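Side-chain contacts in mandelate racemase/muconate lactonizing enzyme family protein (Sorangium cellulosum, PDB 3S5S), which is of unknown function but has the two-domain build of the enolase superfamily, a capping domain set against a modified beta/alpha barrel: residues Thr136-Thr141 against Pro327-Glu332; Glu301-Met306 against Gly337-Arg342; Leu163-Gly168 against Glu180-Ala185; Asp217-Glu222 against Phe319-Leu324; Glu13-Pro18 against Asn333-Gly338. All coordinates share one frame; numbering follows the deposited sequence.

Interaction 1 (Thr136-Thr141 against Pro327-Glu332); sequences TDITIT and PLFLAE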
# COMPACT_ATOMS: atom_id res chain seq x y z
N THR A 136 21.65 -2.53 10.21
CA THR A 136 22.16 -1.98 8.93
C THR A 136 23.46 -2.58 8.45
O THR A 136 24.31 -2.93 9.25
CB THR A 136 22.21 -0.38 8.93
OG1 THR A 136 22.45 0.10 7.60
CG2 THR A 136 23.19 0.18 9.96
N ASP A 137 23.62 -2.74 7.14
CA ASP A 137 24.95 -2.95 6.58
C ASP A 137 25.72 -1.62 6.60
O ASP A 137 25.15 -0.59 6.99
CB ASP A 137 24.88 -3.54 5.15
CG ASP A 137 24.34 -2.56 4.12
OD1 ASP A 137 24.56 -1.33 4.20
OD2 ASP A 137 23.70 -3.01 3.17
N ILE A 138 26.98 -1.64 6.21
CA ILE A 138 27.75 -0.43 6.04
C ILE A 138 28.57 -0.60 4.79
O ILE A 138 28.88 -1.71 4.35
CB ILE A 138 28.69 -0.12 7.25
CG1 ILE A 138 29.24 1.33 7.19
CG2 ILE A 138 29.81 -1.20 7.37
CD1 ILE A 138 30.32 1.69 8.27
N THR A 139 28.92 0.53 4.20
CA THR A 139 29.36 0.48 2.85
C THR A 139 30.83 0.80 2.73
O THR A 139 31.35 1.66 3.41
CB THR A 139 28.38 1.30 1.92
OG1 THR A 139 29.06 1.66 0.72
CG2 THR A 139 27.89 2.50 2.59
N ILE A 140 31.51 0.01 1.93
CA ILE A 140 32.91 0.22 1.64
C ILE A 140 33.03 0.82 0.25
O ILE A 140 32.86 0.13 -0.78
CB ILE A 140 33.71 -1.03 1.80
CG1 ILE A 140 33.67 -1.43 3.28
CG2 ILE A 140 35.15 -0.79 1.36
CD1 ILE A 140 34.14 -2.82 3.58
N THR A 141 33.28 2.12 0.26
CA THR A 141 33.17 2.96 -0.93
C THR A 141 34.49 3.01 -1.70
O THR A 141 35.53 2.75 -1.10
CB THR A 141 32.66 4.36 -0.56
OG1 THR A 141 32.27 5.04 -1.75
CG2 THR A 141 33.72 5.19 0.20
N PRO A 327 24.22 8.41 7.56
CA PRO A 327 24.57 9.31 8.68
C PRO A 327 25.96 9.01 9.25
O PRO A 327 26.60 9.92 9.81
CB PRO A 327 23.48 9.03 9.71
CG PRO A 327 22.32 8.67 8.88
CD PRO A 327 22.91 7.79 7.81
N LEU A 328 26.43 7.78 9.09
CA LEU A 328 27.81 7.46 9.46
C LEU A 328 28.84 8.20 8.65
O LEU A 328 29.98 8.30 9.09
CB LEU A 328 28.09 5.95 9.46
CG LEU A 328 27.13 5.02 10.25
CD1 LEU A 328 27.50 3.54 10.11
CD2 LEU A 328 27.06 5.42 11.69
N PHE A 329 28.44 8.74 7.49
CA PHE A 329 29.41 9.35 6.54
C PHE A 329 29.45 10.90 6.57
O PHE A 329 30.26 11.56 5.87
CB PHE A 329 29.08 8.90 5.12
CG PHE A 329 29.43 7.49 4.86
CD1 PHE A 329 28.55 6.47 5.19
CD2 PHE A 329 30.65 7.16 4.32
CE1 PHE A 329 28.90 5.15 4.98
CE2 PHE A 329 31.00 5.82 4.09
CZ PHE A 329 30.12 4.81 4.43
N LEU A 330 28.55 11.45 7.38
CA LEU A 330 28.37 12.88 7.52
C LEU A 330 29.14 13.42 8.72
O LEU A 330 29.02 12.89 9.85
CB LEU A 330 26.89 13.21 7.65
CG LEU A 330 26.00 12.71 6.50
CD1 LEU A 330 24.58 13.13 6.77
CD2 LEU A 330 26.42 13.27 5.15
N ALA A 331 29.87 14.51 8.47
CA ALA A 331 30.74 15.14 9.43
C ALA A 331 29.96 15.92 10.46
O ALA A 331 30.53 16.39 11.43
CB ALA A 331 31.72 16.06 8.71
N GLU A 332 28.68 16.11 10.23
CA GLU A 332 27.82 16.80 11.20
C GLU A 332 26.46 16.18 11.19
O GLU A 332 26.09 15.49 10.25
CB GLU A 332 27.63 18.26 10.83
CG GLU A 332 28.72 19.14 11.24
CD GLU A 332 29.00 20.24 10.22
OE1 GLU A 332 28.05 20.66 9.50
OE2 GLU A 332 30.18 20.67 10.17
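Phe-329 lays the far end of its ring against Thr-139, and Leu-328 beside it meets Ile-138. The phenyl ring is the main body of the contact. Its CG lies beside the backbone N and anti to the carbonyl carbon (chi1 -72°), and from there the ring reaches across to the strand. CZ of Phe-329 sits 3.5 Å from O of Thr-139. The oxygen lies near the ring plane, so it faces the C-H edge. The methyl CG2 of Thr-139 approaches the same end of the ring, 3.7 Å from CZ of Phe-329. The hydroxyl of this threonine is turned to another partner. Its OG1 makes a weak hydrogen bond with the backbone O of Lys-164 on the next strand.

Strand 133-140 is the first of the eight parallel strands of the barrel domain. Segment 327-332 belongs to the loop that follows the last of them, 319-322. The contact therefore lies where the barrel closes. Phe-23, on strand 7-25 of the capping domain, meets the ring of Phe-329 with planes at about 60°.

Ile-138 has an extended side chain, with CG1 anti to the backbone N (chi1 -166°). This carries CD1 of Ile-138 to 3.8 Å from CD1 of Leu-328. The two side chains cross at about a right angle and touch by methyl groups. CG1 of Ile-138 also comes obliquely to the Phe-329 ring, 4.4 Å from CE1. Phe-160 touches both Ile-138 and Leu-328.

Interaction 2 (Glu301-Met306 against Gly337-Arg342); sequences ESVLAM and GGFVQR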
# COMPACT_ATOMS: atom_id res chain seq x y z
N GLU A 301 21.77 10.65 2.63
CA GLU A 301 20.72 11.24 3.46
C GLU A 301 21.18 11.51 4.90
O GLU A 301 21.95 10.73 5.46
CB GLU A 301 19.48 10.30 3.45
CG GLU A 301 18.92 10.04 2.03
CD GLU A 301 17.86 8.93 1.93
OE1 GLU A 301 17.53 8.27 2.94
OE2 GLU A 301 17.39 8.67 0.81
N SER A 302 20.69 12.59 5.51
CA SER A 302 20.91 12.79 6.95
C SER A 302 20.03 11.82 7.75
O SER A 302 19.33 10.94 7.19
CB SER A 302 20.55 14.22 7.33
OG SER A 302 19.12 14.43 7.43
N VAL A 303 20.06 12.03 9.06
CA VAL A 303 19.23 11.39 10.07
C VAL A 303 17.72 11.50 9.76
O VAL A 303 16.92 10.59 10.04
CB VAL A 303 19.62 12.04 11.46
CG1 VAL A 303 18.44 12.42 12.35
CG2 VAL A 303 20.69 11.22 12.17
N LEU A 304 17.34 12.61 9.17
CA LEU A 304 15.94 12.85 8.85
C LEU A 304 15.35 11.85 7.84
O LEU A 304 14.43 11.09 8.18
CB LEU A 304 15.75 14.31 8.40
CG LEU A 304 14.38 14.74 7.86
CD1 LEU A 304 13.31 14.11 8.59
CD2 LEU A 304 14.17 16.27 7.88
N ALA A 305 15.82 11.87 6.61
CA ALA A 305 15.28 10.95 5.61
C ALA A 305 15.59 9.49 6.00
O ALA A 305 14.74 8.59 5.78
CB ALA A 305 15.83 11.28 4.20
N MET A 306 16.76 9.25 6.61
CA MET A 306 17.09 7.90 7.07
C MET A 306 16.09 7.37 8.12
O MET A 306 15.57 6.24 7.98
CB MET A 306 18.51 7.82 7.55
CG MET A 306 19.54 7.78 6.42
SD MET A 306 20.07 6.09 6.04
CE MET A 306 20.29 6.11 4.25
N GLY A 337 16.90 14.09 17.64
CA GLY A 337 15.90 13.02 17.53
C GLY A 337 16.11 12.04 16.38
O GLY A 337 17.13 12.10 15.68
N GLY A 338 15.16 11.14 16.18
CA GLY A 338 15.35 10.09 15.21
C GLY A 338 15.77 8.79 15.86
O GLY A 338 15.72 8.65 17.09
N PHE A 339 16.21 7.85 15.04
CA PHE A 339 16.64 6.57 15.52
C PHE A 339 17.88 6.75 16.37
O PHE A 339 18.61 7.73 16.22
CB PHE A 339 16.95 5.61 14.36
CG PHE A 339 18.05 6.10 13.42
CD1 PHE A 339 17.88 5.99 12.06
CD2 PHE A 339 19.25 6.60 13.91
CE1 PHE A 339 18.90 6.41 11.17
CE2 PHE A 339 20.26 7.04 13.06
CZ PHE A 339 20.09 6.96 11.70
N VAL A 340 18.11 5.79 17.26
CA VAL A 340 19.30 5.74 18.07
C VAL A 340 20.15 4.67 17.40
O VAL A 340 19.63 3.61 17.03
CB VAL A 340 18.89 5.38 19.53
CG1 VAL A 340 20.07 5.01 20.38
CG2 VAL A 340 18.04 6.53 20.14
N GLN A 341 21.44 4.94 17.20
CA GLN A 341 22.28 4.03 16.45
C GLN A 341 23.32 3.41 17.36
O GLN A 341 23.91 4.10 18.18
CB GLN A 341 22.94 4.73 15.24
CG GLN A 341 23.82 3.81 14.38
CD GLN A 341 23.81 4.15 12.91
OE1 GLN A 341 23.47 5.27 12.53
NE2 GLN A 341 24.25 3.20 12.06
N ARG A 342 23.49 2.10 17.28
CA ARG A 342 24.54 1.42 18.05
C ARG A 342 25.27 0.51 17.10
O ARG A 342 24.99 -0.67 16.99
CB ARG A 342 23.98 0.68 19.31
CG ARG A 342 23.59 1.61 20.50
CD ARG A 342 22.21 1.33 21.18
NE ARG A 342 21.96 -0.04 21.65
CZ ARG A 342 21.01 -0.87 21.16
NH1 ARG A 342 20.20 -0.45 20.17
NH2 ARG A 342 20.86 -2.10 21.68
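Val-303, in the first turn of helix 303-316, and Met-306, one turn further on, meet the side chain of Phe-339. CG of Phe-339 stands between the backbone N and the carbonyl carbon (chi1 60°). This folds the ring back toward the helix. CE1 of Phe-339 lies 3.9 Å from CB of Met-306, an oblique approach. CG2 of Val-303 is 4.3 Å from CE2 of Phe-339, also obliquely. With chi1 at 135°, off the staggered positions, Val-303 holds CG2 by the ring and CG1 3.6 Å from the backbone O of Gly-337.

Met-306 touches the ring with its root alone. The chain bends at chi2 and chi3, so its end runs away from Phe-339 to pack on Leu-324 and Thr-326. The start of the helix is fixed by Ser-302 at the N-cap. OG of Ser-302 accepts from N of Leu-304 at 3.1 Å and also bonds to Glu-51 of strand 47-52.

The contact thus sets the chain before strand 340-342 against an N-capped helix that links the seventh and eighth strands of a beta/alpha barrel.

Interaction 3 (Leu163-Gly168 against Glu180-Ala185); sequences LKVKVG and EAIHAA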
# COMPACT_ATOMS: atom_id res chain seq x y z
N LEU A 163 28.42 -6.21 4.70
CA LEU A 163 29.16 -5.15 4.04
C LEU A 163 28.75 -5.00 2.59
O LEU A 163 28.73 -5.99 1.85
CB LEU A 163 30.64 -5.43 4.11
CG LEU A 163 31.16 -5.71 5.51
CD1 LEU A 163 32.57 -6.14 5.38
CD2 LEU A 163 31.01 -4.47 6.40
N LYS A 164 28.44 -3.77 2.21
CA LYS A 164 28.13 -3.39 0.85
C LYS A 164 29.38 -2.79 0.22
O LYS A 164 29.88 -1.74 0.64
CB LYS A 164 27.00 -2.37 0.86
CG LYS A 164 26.65 -1.73 -0.48
CD LYS A 164 25.18 -1.31 -0.40
CE LYS A 164 24.77 -0.27 -1.44
NZ LYS A 164 23.28 -0.31 -1.74
N VAL A 165 29.87 -3.42 -0.83
CA VAL A 165 31.10 -2.96 -1.43
C VAL A 165 30.73 -2.27 -2.74
O VAL A 165 30.12 -2.90 -3.59
CB VAL A 165 32.09 -4.15 -1.65
CG1 VAL A 165 33.32 -3.73 -2.43
CG2 VAL A 165 32.48 -4.75 -0.31
N LYS A 166 31.06 -0.99 -2.88
CA LYS A 166 30.82 -0.33 -4.17
C LYS A 166 31.80 -0.90 -5.17
O LYS A 166 32.89 -1.34 -4.78
CB LYS A 166 30.90 1.21 -4.08
CG LYS A 166 29.80 1.86 -3.20
CD LYS A 166 28.46 2.10 -3.89
CE LYS A 166 27.38 2.21 -2.81
NZ LYS A 166 26.02 2.75 -3.21
N VAL A 167 31.38 -0.99 -6.43
CA VAL A 167 32.22 -1.58 -7.48
C VAL A 167 31.94 -0.99 -8.88
O VAL A 167 30.91 -0.37 -9.12
CB VAL A 167 32.19 -3.15 -7.50
CG1 VAL A 167 32.92 -3.75 -6.29
CG2 VAL A 167 30.75 -3.71 -7.64
N GLY A 168 32.89 -1.21 -9.79
CA GLY A 168 32.87 -0.60 -11.12
C GLY A 168 33.33 0.86 -11.19
O GLY A 168 33.88 1.41 -10.23
N GLU A 180 39.26 -9.19 -2.01
CA GLU A 180 40.18 -10.09 -1.31
C GLU A 180 40.53 -9.54 0.08
O GLU A 180 40.42 -10.26 1.10
CB GLU A 180 41.44 -10.31 -2.16
CG GLU A 180 42.79 -10.42 -1.41
CD GLU A 180 43.25 -11.86 -1.11
OE1 GLU A 180 42.80 -12.81 -1.80
OE2 GLU A 180 44.09 -12.03 -0.18
N ALA A 181 40.93 -8.27 0.09
CA ALA A 181 41.39 -7.55 1.27
C ALA A 181 40.27 -7.43 2.29
O ALA A 181 40.52 -7.41 3.52
CB ALA A 181 41.88 -6.17 0.85
N ILE A 182 39.04 -7.36 1.78
CA ILE A 182 37.82 -7.31 2.57
C ILE A 182 37.48 -8.65 3.20
O ILE A 182 37.12 -8.68 4.37
CB ILE A 182 36.64 -6.89 1.73
CG1 ILE A 182 36.67 -5.39 1.50
CG2 ILE A 182 35.32 -7.31 2.38
CD1 ILE A 182 35.94 -4.98 0.27
N HIS A 183 37.56 -9.74 2.44
CA HIS A 183 37.14 -11.01 2.99
C HIS A 183 38.08 -11.46 4.11
O HIS A 183 37.63 -12.00 5.12
CB HIS A 183 37.02 -12.11 1.94
CG HIS A 183 36.57 -13.42 2.51
ND1 HIS A 183 35.40 -13.56 3.24
CD2 HIS A 183 37.14 -14.65 2.48
CE1 HIS A 183 35.28 -14.82 3.62
NE2 HIS A 183 36.32 -15.50 3.18
N ALA A 184 39.37 -11.22 3.92
CA ALA A 184 40.40 -11.55 4.88
C ALA A 184 40.26 -10.78 6.20
O ALA A 184 40.58 -11.32 7.26
CB ALA A 184 41.81 -11.35 4.26
N ALA A 185 39.78 -9.54 6.15
CA ALA A 185 39.70 -8.68 7.33
C ALA A 185 38.39 -8.83 8.13
O ALA A 185 38.37 -8.69 9.38
CB ALA A 185 39.93 -7.24 6.94
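Ile-182 on the helix and Val-165 on the strand point at each other, and the two side chains meet tip to tip. They belong to a beta-alpha-beta crossover of the barrel. Strand 162-166 leads to helix 175-185, which packs on the outside, and the chain returns in the parallel strand 190-194.

CG1 of Ile-182 lies anti to the carbonyl carbon (chi1 -78°), and the chain continues almost extended to CD1. That methyl arrives between the two branches of Val-165. CD1 of Ile-182 is 4.0 Å from CG1 of Val-165 and nearer still to CG2. The other branch of the isoleucine, CG2, serves a second partner. CG2 of Ile-182 lies 4.2 Å from CD1 of Leu-163, two residues before Val-165 on the strand.

Leu-163 and Val-165 face the helix because side chains alternate along a strand. Lys-164 and Lys-166 between and after them point to the barrel interior, where Lys-164 forms a salt bridge with Asp-194. Ile-182 also touches Leu-191 of strand 190-194 and Ala-152 of helix 146-158. The contact is buried and purely apolar. Its closest approach is CD1 of Ile-182 to CG2 of Val-165, at 3.5 Å.

Interaction 4 (Asp217-Glu222 against Phe319-Leu324); sequences DVALLE and FSFVDL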
# COMPACT_ATOMS: atom_id res chain seq x y z
N ASP A 217 30.90 -15.11 1.48
CA ASP A 217 29.47 -15.24 1.37
C ASP A 217 28.94 -13.95 0.71
O ASP A 217 28.63 -12.95 1.38
CB ASP A 217 28.92 -15.57 2.77
CG ASP A 217 27.40 -15.43 2.89
OD1 ASP A 217 26.64 -15.80 1.98
OD2 ASP A 217 26.96 -14.93 3.95
N VAL A 218 28.89 -13.97 -0.61
CA VAL A 218 28.21 -12.91 -1.36
C VAL A 218 26.72 -13.13 -1.20
O VAL A 218 26.16 -14.10 -1.67
CB VAL A 218 28.60 -12.91 -2.90
CG1 VAL A 218 27.75 -11.89 -3.69
CG2 VAL A 218 30.07 -12.64 -3.08
N ALA A 219 26.07 -12.23 -0.49
CA ALA A 219 24.66 -12.38 -0.18
C ALA A 219 23.76 -11.72 -1.23
O ALA A 219 22.58 -12.04 -1.33
CB ALA A 219 24.39 -11.79 1.20
N LEU A 220 24.32 -10.79 -2.01
CA LEU A 220 23.53 -10.06 -2.99
C LEU A 220 24.42 -9.41 -4.04
O LEU A 220 25.47 -8.86 -3.69
CB LEU A 220 22.70 -9.00 -2.26
CG LEU A 220 21.69 -8.18 -3.05
CD1 LEU A 220 20.53 -9.05 -3.52
CD2 LEU A 220 21.17 -7.01 -2.19
N LEU A 221 24.02 -9.49 -5.31
CA LEU A 221 24.61 -8.66 -6.33
C LEU A 221 23.64 -7.55 -6.75
O LEU A 221 22.68 -7.81 -7.46
CB LEU A 221 24.96 -9.48 -7.54
CG LEU A 221 25.48 -8.77 -8.79
CD1 LEU A 221 26.85 -8.11 -8.62
CD2 LEU A 221 25.57 -9.81 -9.85
N GLU A 222 23.93 -6.32 -6.36
CA GLU A 222 23.05 -5.22 -6.59
C GLU A 222 23.24 -4.44 -7.92
O GLU A 222 24.34 -3.90 -8.18
CB GLU A 222 23.17 -4.24 -5.44
CG GLU A 222 22.21 -3.12 -5.62
CD GLU A 222 22.10 -2.29 -4.43
OE1 GLU A 222 21.28 -1.38 -4.48
OE2 GLU A 222 22.83 -2.53 -3.46
N PHE A 319 11.63 -7.03 5.65
CA PHE A 319 12.79 -6.60 4.89
C PHE A 319 13.96 -7.54 5.11
O PHE A 319 14.20 -7.91 6.24
CB PHE A 319 13.14 -5.15 5.16
CG PHE A 319 12.30 -4.19 4.39
CD1 PHE A 319 10.91 -4.05 4.68
CD2 PHE A 319 12.83 -3.49 3.31
CE1 PHE A 319 10.07 -3.20 3.94
CE2 PHE A 319 12.01 -2.60 2.57
CZ PHE A 319 10.63 -2.47 2.87
N SER A 320 14.61 -7.97 4.03
CA SER A 320 15.82 -8.84 4.13
C SER A 320 17.13 -8.06 4.20
O SER A 320 18.10 -8.55 4.71
CB SER A 320 15.90 -9.84 2.97
OG SER A 320 14.68 -10.56 2.78
N PHE A 321 17.15 -6.85 3.67
CA PHE A 321 18.37 -6.09 3.62
C PHE A 321 18.03 -4.71 4.11
O PHE A 321 17.01 -4.11 3.71
CB PHE A 321 18.91 -6.06 2.20
CG PHE A 321 19.38 -7.41 1.71
CD1 PHE A 321 18.57 -8.21 0.90
CD2 PHE A 321 20.65 -7.91 2.06
CE1 PHE A 321 19.00 -9.46 0.44
CE2 PHE A 321 21.06 -9.19 1.62
CZ PHE A 321 20.23 -9.95 0.81
N VAL A 322 18.86 -4.21 5.00
CA VAL A 322 18.78 -2.85 5.41
C VAL A 322 20.11 -2.13 5.10
O VAL A 322 21.19 -2.52 5.57
CB VAL A 322 18.43 -2.82 6.90
CG1 VAL A 322 18.35 -1.40 7.41
CG2 VAL A 322 17.13 -3.62 7.15
N ASP A 323 20.04 -1.07 4.31
CA ASP A 323 21.23 -0.35 3.90
C ASP A 323 21.02 1.14 4.19
O ASP A 323 20.80 1.94 3.24
CB ASP A 323 21.44 -0.56 2.39
CG ASP A 323 22.61 0.25 1.83
OD1 ASP A 323 23.64 0.47 2.53
OD2 ASP A 323 22.51 0.67 0.69
N LEU A 324 21.08 1.50 5.48
CA LEU A 324 20.72 2.83 5.99
C LEU A 324 21.87 3.48 6.76
O LEU A 324 21.73 3.78 7.96
CB LEU A 324 19.49 2.73 6.90
CG LEU A 324 18.24 2.23 6.18
CD1 LEU A 324 17.05 2.08 7.18
CD2 LEU A 324 17.87 3.12 4.90
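Leu-220 carries one methyl over the face of the Phe-321 ring. Its side chain can be followed outward from the strand. CB of Leu-220 comes first and lies 4.1 Å from CZ of Phe-321. CG is anti to the backbone N (chi1 -174°), and this sends the branches along one face of the ring. Of these, CD1 of Leu-220 is 4.3 Å from CE1 of Phe-321. CD2 is placed over the ring centre. CD2 of Leu-220 stands 4.1 Å from the centroid of the Phe-321 ring and only 4° off its normal. This is a CH-pi contact with the methyl squarely on the face.

Ala-219 meets the far end of the same ring. O of Ala-219 lies 3.8 Å from CZ of Phe-321, in an oblique approach, and CB of Ala-219 is 4.2 Å from CE2 of the same ring. Ile-192 and Met-295, on two other strands, also touch Phe-321.

Further along, Glu-222 and Asp-323 turn toward each other without touching. OE2 of Glu-222 and OD2 of Asp-323 are 5.3 Å apart. Lys-164 forms salt bridges with both acids and so links them.

Strands 217-222 and 319-322 are the fourth and eighth parallel strands and are not neighbours in the sheet. Their side chains meet across the interior, as in the core of a beta/alpha barrel.

Interaction 5 (Glu13-Pro18 against Asn333-Gly338); sequences EALDIP and NPFDGG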
# COMPACT_ATOMS: atom_id res chain seq x y z
N GLU A 13 14.75 25.07 2.36
CA GLU A 13 16.07 25.67 2.54
C GLU A 13 17.20 24.68 2.24
O GLU A 13 17.01 23.45 2.26
CB GLU A 13 16.21 26.31 3.94
CG GLU A 13 16.23 25.25 5.06
CD GLU A 13 16.00 25.84 6.45
OE1 GLU A 13 14.83 26.23 6.75
OE2 GLU A 13 16.98 25.92 7.22
N ALA A 14 18.36 25.25 1.93
CA ALA A 14 19.60 24.52 1.73
C ALA A 14 19.89 23.60 2.93
O ALA A 14 19.81 24.04 4.09
CB ALA A 14 20.73 25.49 1.52
N LEU A 15 20.19 22.33 2.65
CA LEU A 15 20.65 21.39 3.69
C LEU A 15 22.03 20.82 3.26
O LEU A 15 22.12 19.73 2.69
CB LEU A 15 19.61 20.27 3.97
CG LEU A 15 20.02 19.28 5.09
CD1 LEU A 15 20.43 19.99 6.41
CD2 LEU A 15 18.97 18.19 5.38
N ASP A 16 23.06 21.61 3.49
CA ASP A 16 24.40 21.25 3.08
C ASP A 16 25.17 20.67 4.26
O ASP A 16 25.56 21.42 5.18
CB ASP A 16 25.17 22.47 2.54
CG ASP A 16 24.57 23.03 1.23
OD1 ASP A 16 24.08 22.23 0.41
OD2 ASP A 16 24.60 24.27 1.03
N ILE A 17 25.41 19.37 4.22
CA ILE A 17 26.21 18.69 5.24
C ILE A 17 27.50 18.08 4.71
O ILE A 17 27.46 17.28 3.75
CB ILE A 17 25.41 17.60 5.91
CG1 ILE A 17 23.99 18.10 6.20
CG2 ILE A 17 26.12 17.18 7.21
CD1 ILE A 17 23.02 17.01 6.63
N PRO A 18 28.64 18.40 5.33
CA PRO A 18 29.90 17.83 4.91
C PRO A 18 29.94 16.30 5.07
O PRO A 18 29.36 15.74 6.02
CB PRO A 18 30.92 18.49 5.86
CG PRO A 18 30.23 19.62 6.48
CD PRO A 18 28.80 19.25 6.52
N ASN A 333 25.70 16.49 12.22
CA ASN A 333 24.31 16.09 12.35
C ASN A 333 23.58 17.33 12.78
O ASN A 333 23.62 17.69 13.98
CB ASN A 333 24.15 14.99 13.41
CG ASN A 333 22.69 14.59 13.61
OD1 ASN A 333 21.80 15.24 13.08
ND2 ASN A 333 22.44 13.53 14.35
N PRO A 334 22.94 18.02 11.83
CA PRO A 334 22.23 19.26 12.22
C PRO A 334 20.82 19.01 12.81
O PRO A 334 20.02 19.94 12.88
CB PRO A 334 22.11 20.02 10.90
CG PRO A 334 22.07 18.98 9.86
CD PRO A 334 22.97 17.84 10.37
N PHE A 335 20.53 17.77 13.23
CA PHE A 335 19.19 17.40 13.74
C PHE A 335 19.21 16.78 15.15
O PHE A 335 20.18 16.16 15.53
CB PHE A 335 18.57 16.34 12.82
CG PHE A 335 18.29 16.83 11.43
CD1 PHE A 335 17.21 17.69 11.18
CD2 PHE A 335 19.09 16.43 10.38
CE1 PHE A 335 16.93 18.13 9.89
CE2 PHE A 335 18.81 16.85 9.09
CZ PHE A 335 17.73 17.71 8.83
N ASP A 336 18.12 16.95 15.89
CA ASP A 336 17.88 16.25 17.16
C ASP A 336 16.90 15.16 16.84
O ASP A 336 16.15 15.34 15.88
CB ASP A 336 17.23 17.18 18.19
CG ASP A 336 18.16 18.33 18.61
OD1 ASP A 336 19.38 18.04 18.93
OD2 ASP A 336 17.66 19.50 18.64
N GLY A 337 16.90 14.09 17.64
CA GLY A 337 15.90 13.02 17.53
C GLY A 337 16.11 12.04 16.38
O GLY A 337 17.13 12.10 15.68
N GLY A 338 15.16 11.14 16.18
CA GLY A 338 15.35 10.09 15.21
C GLY A 338 15.77 8.79 15.86
O GLY A 338 15.72 8.65 17.09
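Pro-334 presents its ring to Leu-15 and Ile-17 from the middle of an Asx turn. The turn is closed by Asn-333, whose OD1 accepts from N of Phe-335 at 2.8 Å. The donor stands 36° out of the amide carbonyl plane.

CD1 of Ile-17 approaches the proline end-on and reaches 3.8 Å from CD of Pro-334. Leu-15 comes at a slant, with its CD1 4.0 Å from CG of Pro-334. The second branch of Leu-15 serves Phe-335. CG of Leu-15 is anti to the backbone N (chi1 -178°), and CD2 then reaches the edge of the aromatic ring, near the ring plane. CD2 of Leu-15 is 3.7 Å from CZ of Phe-335. The two side chains come from opposite directions. One leucine thus packs on two consecutive residues, a methyl to each.

This joins the capping domain to the barrel domain through apolar side chains. Strand 7-25 lies in an antiparallel sheet and pairs there with 28-42. On the other side of the contact, strand 335-336 pairs with 358-359. Phe-335 also packs on Val-303 and Leu-304 at the start of helix 303-316.

Interactions 1 to 4 reach the mixed sheet whose eight parallel strands form the barrel, interaction 2 by the added strand 340-342. Interaction 5 ties the antiparallel sheet of the capping domain to the chain after it. Along the sequence, interaction 5 encloses interaction 1, which encloses 3 and 4. Interactions 2 and 5 are closest, with centres about 10 Å apart, and share Gly-337 and Gly-338. Interactions 3 and 5 are farthest apart, about 30 Å between centres. Interaction 1 touches all the others, pairing with interaction 3 through strands 133-140 and 162-166 and meeting interaction 5 through a backbone hydrogen bond from Ala-331 N to Pro-18 O. The late chain 327-338 connects barrel closure with the domain interface.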